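Local structure of putative solute-binding component of ABC transporter (Clostridium phytofermentans, 4YS6) at residues L95-S100 / I121-L126; D240-S245 / E264-T269; G270-I275 / I290-R295. The protein probably serves as the sugar-binding component of an ABC importer and holds beta-D-glucopyranose in the cleft between its two lobes. All coordinates share one frame; numbering follows the deposited sequence.

Interaction 1: residues L95-S100 / I121-L126. With BGC (beta-D-glucopyranose), chain D.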
loop_
_atom_site.group_PDB
_atom_site.type_symbol
_atom_site.label_atom_id
_atom_site.label_comp_id
_atom_site.label_asym_id
_atom_site.label_seq_id
_atom_site.Cartn_x
_atom_site.Cartn_y
_atom_site.Cartn_z
ATOM N N LEU A 95 6.028 22.388 -8.900
ATOM C CA LEU A 95 5.318 21.137 -9.132
ATOM C C LEU A 95 5.290 20.409 -7.791
ATOM O O LEU A 95 6.275 20.460 -7.024
ATOM C CB LEU A 95 6.009 20.281 -10.211
ATOM C CG LEU A 95 5.355 18.982 -10.680
ATOM C CD1 LEU A 95 5.752 18.681 -12.134
ATOM C CD2 LEU A 95 5.706 17.776 -9.786
ATOM N N LEU A 96 4.173 19.737 -7.506
ATOM C CA LEU A 96 4.023 18.976 -6.266
ATOM C C LEU A 96 3.825 17.501 -6.549
ATOM O O LEU A 96 2.962 17.124 -7.342
ATOM C CB LEU A 96 2.843 19.491 -5.457
ATOM C CG LEU A 96 2.927 20.965 -5.060
ATOM C CD1 LEU A 96 1.554 21.470 -4.602
ATOM C CD2 LEU A 96 3.960 21.130 -3.959
ATOM N N VAL A 97 4.634 16.686 -5.889
ATOM C CA VAL A 97 4.468 15.248 -5.880
ATOM C C VAL A 97 3.968 14.875 -4.501
ATOM O O VAL A 97 4.697 15.070 -3.517
ATOM C CB VAL A 97 5.776 14.530 -6.180
ATOM C CG1 VAL A 97 5.579 13.026 -6.085
ATOM C CG2 VAL A 97 6.293 14.933 -7.559
ATOM N N ILE A 98 2.737 14.353 -4.406
ATOM C CA ILE A 98 2.099 14.180 -3.105
ATOM C C ILE A 98 1.605 12.784 -2.876
ATOM O O ILE A 98 0.786 12.277 -3.634
ATOM C CB ILE A 98 0.894 15.151 -2.919
ATOM C CG1 ILE A 98 1.368 16.594 -3.013
ATOM C CG2 ILE A 98 0.193 14.902 -1.593
ATOM C CD1 ILE A 98 0.277 17.556 -3.110
ATOM N N ALA A 99 2.108 12.170 -1.807
ATOM C CA ALA A 99 1.605 10.902 -1.311
ATOM C C ALA A 99 0.733 11.208 -0.086
ATOM O O ALA A 99 1.237 11.415 1.017
ATOM C CB ALA A 99 2.738 9.971 -0.957
ATOM N N SER A 100 -0.568 11.302 -0.306
ATOM C CA SER A 100 -1.491 11.829 0.688
ATOM C C SER A 100 -1.781 10.842 1.806
ATOM O O SER A 100 -1.797 9.628 1.598
ATOM C CB SER A 100 -2.800 12.241 0.004
ATOM O OG SER A 100 -3.430 11.133 -0.571
ATOM N N ILE A 121 1.112 15.772 -9.019
ATOM C CA ILE A 121 1.182 14.341 -9.292
ATOM C C ILE A 121 0.812 13.626 -8.005
ATOM O O ILE A 121 1.430 13.837 -6.960
ATOM C CB ILE A 121 2.595 13.913 -9.784
ATOM C CG1 ILE A 121 2.947 14.621 -11.095
ATOM C CG2 ILE A 121 2.656 12.423 -9.980
ATOM C CD1 ILE A 121 4.363 14.414 -11.543
ATOM N N ALA A 122 -0.226 12.805 -8.074
ATOM C CA ALA A 122 -0.590 11.924 -6.956
ATOM C C ALA A 122 0.365 10.754 -6.977
ATOM O O ALA A 122 0.454 10.040 -7.980
ATOM C CB ALA A 122 -1.990 11.441 -7.084
ATOM N N TYR A 123 1.080 10.565 -5.872
ATOM C CA TYR A 123 2.097 9.547 -5.741
ATOM C C TYR A 123 1.543 8.377 -4.943
ATOM O O TYR A 123 1.242 8.534 -3.762
ATOM C CB TYR A 123 3.342 10.109 -5.023
ATOM C CG TYR A 123 4.506 9.150 -4.980
ATOM C CD1 TYR A 123 4.577 8.150 -4.026
ATOM C CD2 TYR A 123 5.531 9.255 -5.898
ATOM C CE1 TYR A 123 5.641 7.252 -4.008
ATOM C CE2 TYR A 123 6.589 8.382 -5.898
ATOM C CZ TYR A 123 6.651 7.388 -4.962
ATOM O OH TYR A 123 7.725 6.532 -4.976
ATOM N N ASP A 124 1.429 7.232 -5.619
ATOM C CA ASP A 124 1.004 5.935 -5.090
ATOM C C ASP A 124 -0.458 5.859 -4.676
ATOM O O ASP A 124 -1.147 4.895 -5.066
ATOM C CB ASP A 124 1.860 5.487 -3.921
ATOM C CG ASP A 124 1.645 4.025 -3.620
ATOM O OD1 ASP A 124 2.299 3.160 -4.263
ATOM O OD2 ASP A 124 0.744 3.731 -2.812
ATOM N N ARG A 125 -0.908 6.837 -3.895
ATOM C CA ARG A 125 -2.300 6.964 -3.466
ATOM C C ARG A 125 -3.016 8.029 -4.263
ATOM O O ARG A 125 -2.468 9.097 -4.502
ATOM C CB ARG A 125 -2.366 7.336 -1.990
ATOM C CG ARG A 125 -1.676 6.301 -1.102
ATOM C CD ARG A 125 -1.472 6.865 0.285
ATOM N NE ARG A 125 -0.990 5.833 1.219
ATOM C CZ ARG A 125 -0.754 6.046 2.514
ATOM N NH1 ARG A 125 -0.906 7.246 3.036
ATOM N NH2 ARG A 125 -0.363 5.050 3.294
ATOM N N LEU A 126 -4.243 7.764 -4.668
ATOM C CA LEU A 126 -4.960 8.732 -5.471
ATOM C C LEU A 126 -5.553 9.860 -4.588
ATOM O O LEU A 126 -6.102 9.615 -3.514
ATOM C CB LEU A 126 -6.031 8.021 -6.288
ATOM C CG LEU A 126 -6.779 8.864 -7.317
ATOM C CD1 LEU A 126 -5.851 9.461 -8.352
ATOM C CD2 LEU A 126 -7.895 8.045 -7.971
HETATM C C2 BGC D . 0.536 1.603 -0.213
HETATM C C3 BGC D . 1.081 0.365 0.420
HETATM C C4 BGC D . 1.474 0.569 1.823
HETATM C C5 BGC D . 0.384 1.192 2.639
HETATM C C6 BGC D . 0.817 1.615 4.026
HETATM C C1 BGC D . -0.684 2.094 0.592
HETATM O O1 BGC D . -1.193 3.178 0.115
HETATM O O2 BGC D . 0.133 1.332 -1.549
HETATM O O3 BGC D . 2.237 -0.051 -0.402
HETATM O O4 BGC D . 1.778 -0.689 2.476
HETATM O O5 BGC D . -0.068 2.388 1.934
HETATM O O6 BGC D . 2.049 2.319 4.006
HETATM O O HOH W 1 -1.586 11.061 -2.939
#
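Arg125 reaches across to the loop after strand 95-98 and donates from NH1 to Ser100 O at 2.9 Å, in the plane of the guanidinium though tilted from that of the carbonyl. Two other nitrogens of the same group take the sugar: Arg125 NE meets O1 of beta-D-glucopyranose at 2.9 Å, at the edge of the guanidinium, and NH2 gives its ring oxygen O5 a nearly straight hydrogen bond (173°). With CG anti to the carbonyl carbon (chi1 -59°) and the chain extended from there to NE, the flat head is carried out to the glucose, while Ser100 O restrains its rotation. Beside it Asp124 OD2 accepts from O2 of the sugar at 2.8 Å, and its OD1 is salt-bridged to Arg50.

Behind these groups the two strands run parallel, tied by three backbone bonds: Ile121 N to Leu96 O, Ile98 N to Ile121 O and Tyr123 N to Ile98 O. A water, donating to Ile98 O and Arg125 O and accepting from Ser100 N at 2.8 Å, bridges the two loops where the direct strand bonds stop. On the sheet face of Val97 and Ile121, Val97 CG1 lies obliquely against the Tyr123 ring, 3.8 Å from CD2, and Ala99 CB meets Tyr123 CD1 at 4.0 Å. The Tyr123 hydroxyl is hydrogen-bonded to Asp54 of helix 50-64. Further back, Leu95 CD2 touches Ile121 CD1, and helix 294-309 packs on both residues. Leu96 and Ile98 instead meet helix 78-90.

Strand 95-98, helix 107-115 and strand 119-123 form a beta-alpha-beta unit of a periplasmic binding protein lobe, whose loops at the C-terminal strand ends carry ligand-binding residues, here Asp124 and Arg125.

Interaction 2: residues D240-S245 / E264-T269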
loop_
_atom_site.group_PDB
_atom_site.type_symbol
_atom_site.label_atom_id
_atom_site.label_comp_id
_atom_site.label_asym_id
_atom_site.label_seq_id
_atom_site.Cartn_x
_atom_site.Cartn_y
_atom_site.Cartn_z
ATOM N N ASP A 240 -7.237 -20.700 9.466
ATOM C CA ASP A 240 -6.617 -21.252 8.257
ATOM C C ASP A 240 -5.910 -20.186 7.413
ATOM O O ASP A 240 -4.887 -20.474 6.787
ATOM C CB ASP A 240 -7.663 -21.968 7.405
ATOM C CG ASP A 240 -8.255 -23.195 8.115
ATOM O OD1 ASP A 240 -7.529 -24.207 8.234
ATOM O OD2 ASP A 240 -9.415 -23.148 8.595
ATOM N N ALA A 241 -6.444 -18.962 7.399
ATOM C CA ALA A 241 -5.841 -17.886 6.627
ATOM C C ALA A 241 -6.169 -16.529 7.188
ATOM O O ALA A 241 -7.276 -16.312 7.688
ATOM C CB ALA A 241 -6.293 -17.947 5.159
ATOM N N VAL A 242 -5.202 -15.615 7.089
ATOM C CA VAL A 242 -5.461 -14.195 7.346
ATOM C C VAL A 242 -5.069 -13.392 6.111
ATOM O O VAL A 242 -3.902 -13.308 5.741
ATOM C CB VAL A 242 -4.703 -13.666 8.575
ATOM C CG1 VAL A 242 -5.239 -12.284 8.983
ATOM C CG2 VAL A 242 -4.854 -14.619 9.749
ATOM N N LEU A 243 -6.070 -12.821 5.469
ATOM C CA LEU A 243 -5.856 -11.919 4.358
ATOM C C LEU A 243 -5.460 -10.573 4.921
ATOM O O LEU A 243 -6.291 -9.889 5.526
ATOM C CB LEU A 243 -7.124 -11.808 3.514
ATOM C CG LEU A 243 -7.141 -10.713 2.466
ATOM C CD1 LEU A 243 -6.017 -10.996 1.451
ATOM C CD2 LEU A 243 -8.521 -10.674 1.798
ATOM N N CYS A 244 -4.185 -10.230 4.768
ATOM C CA CYS A 244 -3.690 -8.913 5.153
ATOM C C CYS A 244 -3.325 -8.173 3.893
ATOM O O CYS A 244 -2.554 -8.688 3.086
ATOM C CB CYS A 244 -2.469 -8.989 6.047
ATOM S SG CYS A 244 -2.809 -9.850 7.600
ATOM N N SER A 245 -3.824 -6.946 3.758
ATOM C CA SER A 245 -3.568 -6.185 2.547
ATOM C C SER A 245 -2.140 -5.674 2.446
ATOM O O SER A 245 -1.697 -5.355 1.336
ATOM C CB SER A 245 -4.545 -4.999 2.424
ATOM O OG SER A 245 -5.897 -5.426 2.268
ATOM N N GLU A 264 -2.274 -24.468 14.509
ATOM C CA GLU A 264 -1.395 -24.522 13.337
ATOM C C GLU A 264 -1.402 -23.175 12.645
ATOM O O GLU A 264 -2.457 -22.567 12.490
ATOM C CB GLU A 264 -1.829 -25.616 12.366
ATOM C CG GLU A 264 -1.531 -27.026 12.852
ATOM C CD GLU A 264 -0.055 -27.241 13.196
ATOM O OE1 GLU A 264 0.826 -26.689 12.500
ATOM O OE2 GLU A 264 0.220 -27.961 14.178
ATOM N N TRP A 265 -0.215 -22.725 12.244
ATOM C CA TRP A 265 -0.017 -21.401 11.658
ATOM C C TRP A 265 -0.841 -21.185 10.379
ATOM O O TRP A 265 -0.829 -22.053 9.478
ATOM C CB TRP A 265 1.478 -21.206 11.352
ATOM C CG TRP A 265 1.854 -19.777 11.209
ATOM C CD1 TRP A 265 2.028 -19.090 10.055
ATOM C CD2 TRP A 265 2.088 -18.847 12.270
ATOM N NE1 TRP A 265 2.341 -17.784 10.322
ATOM C CE2 TRP A 265 2.406 -17.618 11.681
ATOM C CE3 TRP A 265 2.061 -18.940 13.666
ATOM C CZ2 TRP A 265 2.690 -16.487 12.430
ATOM C CZ3 TRP A 265 2.356 -17.821 14.405
ATOM C CH2 TRP A 265 2.668 -16.613 13.788
ATOM N N PRO A 266 -1.552 -20.040 10.277
ATOM C CA PRO A 266 -2.339 -19.739 9.087
ATOM C C PRO A 266 -1.507 -19.228 7.916
ATOM O O PRO A 266 -0.369 -18.777 8.096
ATOM C CB PRO A 266 -3.294 -18.628 9.564
ATOM C CG PRO A 266 -2.541 -17.953 10.615
ATOM C CD PRO A 266 -1.713 -18.996 11.306
ATOM N N ILE A 267 -2.101 -19.281 6.729
ATOM C CA ILE A 267 -1.657 -18.463 5.617
ATOM C C ILE A 267 -1.718 -17.004 6.046
ATOM O O ILE A 267 -2.726 -16.562 6.616
ATOM C CB ILE A 267 -2.533 -18.646 4.367
ATOM C CG1 ILE A 267 -2.539 -20.095 3.908
ATOM C CG2 ILE A 267 -2.048 -17.716 3.260
ATOM C CD1 ILE A 267 -3.659 -20.401 2.925
ATOM N N VAL A 268 -0.630 -16.266 5.820
ATOM C CA VAL A 268 -0.625 -14.811 6.059
ATOM C C VAL A 268 -0.045 -14.117 4.839
ATOM O O VAL A 268 1.079 -14.415 4.435
ATOM C CB VAL A 268 0.207 -14.421 7.291
ATOM C CG1 VAL A 268 0.185 -12.905 7.497
ATOM C CG2 VAL A 268 -0.308 -15.152 8.563
ATOM N N THR A 269 -0.834 -13.230 4.242
ATOM C CA THR A 269 -0.421 -12.454 3.074
ATOM C C THR A 269 0.122 -11.090 3.486
ATOM O O THR A 269 0.077 -10.708 4.656
ATOM C CB THR A 269 -1.586 -12.243 2.084
ATOM O OG1 THR A 269 -2.625 -11.467 2.693
ATOM C CG2 THR A 269 -2.165 -13.575 1.645
#
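A beta-alpha-beta unit, strand 241-244, helix 247-260 and strand 267-268, brings these segments side by side at one margin of a parallel sheet. Three backbone bonds join them: Ile267 N to Asp240 O, Val242 N to Ile267 O, and a weak one from Thr269 N to Val242 O at 3.4 Å. As the strands draw apart, the Thr269 side chain steps in. Its OG1, set between the backbone N and the carbonyl carbon (chi1 64°), donates to Cys244 O at 2.8 Å and also touches Leu243 CD1.

On one face Ala241 CB rests on Ile267 CB at 3.9 Å, and Tyr151 and Lys155 of helix 141-155 also touch Ile267. On the other, Val242 and Pro266 point the same way, CG2 of the valine 4.1 Å from CG of the proline, and Cys244 SG packs loosely on Val268 CG1. Leu257 of helix 247-260 touches Pro266 there.

Backbone hydrogen bonds thus carry the pairing, with small apolar side chains on both faces. A threonine hydroxyl prolongs it where the peptide bonding weakens, giving Cys244 O a side-chain donor at the strand end, whereas Thr269 O is buried with no partner in the model.

Interaction 3: residues G270-I275 / I290-R295; sequences GQDCDI and IFKDTR. With BGC (beta-D-glucopyranose), chain D.
Gln271 CG stands anti to the main-chain nitrogen (chi1 165°) and the chain runs on extended, while Lys292 bends at chi3 (-60°); the two side chains thereby cross, and their polar ends meet. Lys292 NZ donates to Gln271 OE1 at 2.5 Å, so short that the exact length is doubtful. The ammonium of Lys292 also donates from NZ to O3 of beta-D-glucopyranose at 2.9 Å and weakly to its O2. O3, which accepts from the lysine, in turn donates to Asp272 OD1 at 2.7 Å, and O4 donates to Asp272 OD2. Asp272 OD1 lies 4.1 Å from Lys292 NZ, beyond a salt bridge, yet the two charges probably stabilise each other.

Asp272 N donates to Ile290 O in the carbonyl plane at 2.8 Å. A water extends this link: it donates to Asp272 O and Lys292 O and accepts from Lys292 N. Cys273 SG packs on Phe291 CB at 3.9 Å. Farther along, Asp293 OD1 caps the helix by accepting from Arg295 N, and its carboxylate is gripped side-on by the guanidinium of Arg295.

Phe182 of helix 177-195 touches both Gln271 and Lys292, and Gln148 of helix 141-155 bonds to Gly270 O. The contact thus lies where the loop before helix 275-282 meets the end of strand 289-291, just ahead of helix 294-309.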
loop_
_atom_site.group_PDB
_atom_site.type_symbol
_atom_site.label_atom_id
_atom_site.label_comp_id
_atom_site.label_asym_id
_atom_site.label_seq_id
_atom_site.Cartn_x
_atom_site.Cartn_y
_atom_site.Cartn_z
ATOM N N GLY A 270 0.627 -10.340 2.515
ATOM C CA GLY A 270 1.112 -9.013 2.760
ATOM C C GLY A 270 1.496 -8.305 1.488
ATOM O O GLY A 270 1.181 -8.740 0.381
ATOM N N GLN A 271 2.177 -7.188 1.655
ATOM C CA GLN A 271 2.634 -6.382 0.545
ATOM C C GLN A 271 3.683 -5.372 1.040
ATOM O O GLN A 271 3.500 -4.769 2.100
ATOM C CB GLN A 271 1.436 -5.685 -0.096
ATOM C CG GLN A 271 1.768 -4.585 -1.004
ATOM C CD GLN A 271 0.545 -3.785 -1.461
ATOM O OE1 GLN A 271 0.602 -3.178 -2.502
ATOM N NE2 GLN A 271 -0.571 -3.801 -0.690
ATOM N N ASP A 272 4.738 -5.207 0.238
ATOM C CA ASP A 272 5.797 -4.174 0.324
ATOM C C ASP A 272 7.187 -4.781 0.558
ATOM O O ASP A 272 8.201 -4.104 0.337
ATOM C CB ASP A 272 5.615 -3.134 1.452
ATOM C CG ASP A 272 4.451 -2.189 1.238
ATOM O OD1 ASP A 272 3.829 -2.179 0.155
ATOM O OD2 ASP A 272 4.206 -1.400 2.188
ATOM N N CYS A 273 7.238 -6.013 1.051
ATOM C CA CYS A 273 8.495 -6.628 1.469
ATOM C C CYS A 273 9.254 -5.737 2.451
ATOM O O CYS A 273 10.472 -5.495 2.280
ATOM C CB CYS A 273 9.389 -6.956 0.269
ATOM S SG CYS A 273 8.659 -8.256 -0.760
ATOM N N ASP A 274 8.544 -5.227 3.461
ATOM C CA ASP A 274 9.215 -4.570 4.583
ATOM C C ASP A 274 10.233 -5.534 5.189
ATOM O O ASP A 274 10.018 -6.737 5.235
ATOM C CB ASP A 274 8.233 -4.149 5.689
ATOM C CG ASP A 274 7.319 -3.007 5.281
ATOM O OD1 ASP A 274 7.583 -2.337 4.253
ATOM O OD2 ASP A 274 6.351 -2.749 6.038
ATOM N N ILE A 275 11.312 -4.992 5.726
ATOM C CA ILE A 275 12.386 -5.812 6.266
ATOM C C ILE A 275 11.900 -6.736 7.376
ATOM O O ILE A 275 12.249 -7.901 7.387
ATOM C CB ILE A 275 13.541 -4.920 6.782
ATOM C CG1 ILE A 275 14.247 -4.303 5.588
ATOM C CG2 ILE A 275 14.560 -5.716 7.598
ATOM C CD1 ILE A 275 15.231 -3.202 5.956
ATOM N N ILE A 290 4.309 -8.917 -1.555
ATOM C CA ILE A 290 4.285 -8.400 -2.919
ATOM C C ILE A 290 5.378 -7.362 -2.959
ATOM O O ILE A 290 5.421 -6.470 -2.110
ATOM C CB ILE A 290 2.910 -7.778 -3.290
ATOM C CG1 ILE A 290 1.767 -8.803 -3.245
ATOM C CG2 ILE A 290 2.977 -7.076 -4.663
ATOM C CD1 ILE A 290 1.857 -9.904 -4.216
ATOM N N PHE A 291 6.271 -7.478 -3.929
ATOM C CA PHE A 291 7.365 -6.538 -4.077
ATOM C C PHE A 291 6.963 -5.447 -5.061
ATOM O O PHE A 291 6.623 -5.717 -6.205
ATOM C CB PHE A 291 8.636 -7.217 -4.565
ATOM C CG PHE A 291 9.774 -6.269 -4.833
ATOM C CD1 PHE A 291 10.227 -5.400 -3.846
ATOM C CD2 PHE A 291 10.416 -6.269 -6.054
ATOM C CE1 PHE A 291 11.290 -4.540 -4.097
ATOM C CE2 PHE A 291 11.476 -5.430 -6.299
ATOM C CZ PHE A 291 11.909 -4.555 -5.308
ATOM N N LYS A 292 7.028 -4.219 -4.579
ATOM C CA LYS A 292 6.775 -3.029 -5.348
ATOM C C LYS A 292 8.055 -2.175 -5.308
ATOM O O LYS A 292 8.422 -1.588 -4.287
ATOM C CB LYS A 292 5.560 -2.273 -4.784
ATOM C CG LYS A 292 4.310 -3.150 -4.656
ATOM C CD LYS A 292 3.029 -2.370 -4.484
ATOM C CE LYS A 292 3.003 -1.493 -3.240
ATOM N NZ LYS A 292 1.610 -0.969 -3.091
ATOM N N ASP A 293 8.776 -2.152 -6.418
ATOM C CA ASP A 293 10.094 -1.525 -6.417
ATOM C C ASP A 293 9.910 -0.000 -6.443
ATOM O O ASP A 293 9.603 0.573 -7.496
ATOM C CB ASP A 293 10.924 -2.006 -7.613
ATOM C CG ASP A 293 12.378 -1.580 -7.526
ATOM O OD1 ASP A 293 12.682 -0.547 -6.882
ATOM O OD2 ASP A 293 13.237 -2.277 -8.107
ATOM N N THR A 294 10.077 0.642 -5.287
ATOM C CA THR A 294 9.853 2.092 -5.208
ATOM C C THR A 294 10.808 2.883 -6.094
ATOM O O THR A 294 10.523 4.031 -6.435
ATOM C CB THR A 294 9.975 2.632 -3.759
ATOM O OG1 THR A 294 11.286 2.405 -3.221
ATOM C CG2 THR A 294 8.959 1.982 -2.872
ATOM N N ARG A 295 11.950 2.296 -6.467
ATOM C CA ARG A 295 12.884 2.998 -7.326
ATOM C C ARG A 295 12.273 3.180 -8.711
ATOM O O ARG A 295 12.496 4.194 -9.392
ATOM C CB ARG A 295 14.192 2.226 -7.436
ATOM C CG ARG A 295 14.879 1.988 -6.137
ATOM C CD ARG A 295 16.060 1.068 -6.349
ATOM N NE ARG A 295 15.591 -0.263 -6.738
ATOM C CZ ARG A 295 16.385 -1.314 -6.882
ATOM N NH1 ARG A 295 17.679 -1.190 -6.686
ATOM N NH2 ARG A 295 15.874 -2.477 -7.225
HETATM C C2 BGC D . 0.536 1.603 -0.213
HETATM C C3 BGC D . 1.081 0.365 0.420
HETATM C C4 BGC D . 1.474 0.569 1.823
HETATM C C5 BGC D . 0.384 1.192 2.639
HETATM C C6 BGC D . 0.817 1.615 4.026
HETATM C C1 BGC D . -0.684 2.094 0.592
HETATM O O1 BGC D . -1.193 3.178 0.115
HETATM O O2 BGC D . 0.133 1.332 -1.549
HETATM O O3 BGC D . 2.237 -0.051 -0.402
HETATM O O4 BGC D . 1.778 -0.689 2.476
HETATM O O5 BGC D . -0.068 2.388 1.934
HETATM O O6 BGC D . 2.049 2.319 4.006
HETATM O O HOH W 2 7.930 -3.145 -2.129
#

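Along the chain the three contacts follow one another in series. Interactions 1 and 2 lie on opposite sides of the chain's centre, their centres about 31 Å apart, one in the mixed sheet and the other in the four-stranded parallel sheet. Interaction 3 has its centre about 18 Å from the centre of each. It touches interaction 1 through packing of Tyr123 on Thr294, and interaction 2 through a probable hydrogen bond from Gln271 to Ser245. Strand 289-291 belongs to the same sheet as strands 95-98 and 119-123, whereas segment 270-275 continues from strand 267-268. Interactions 1 and 3 both hold the glucose, consistent with a sugar enclosed between two lobes.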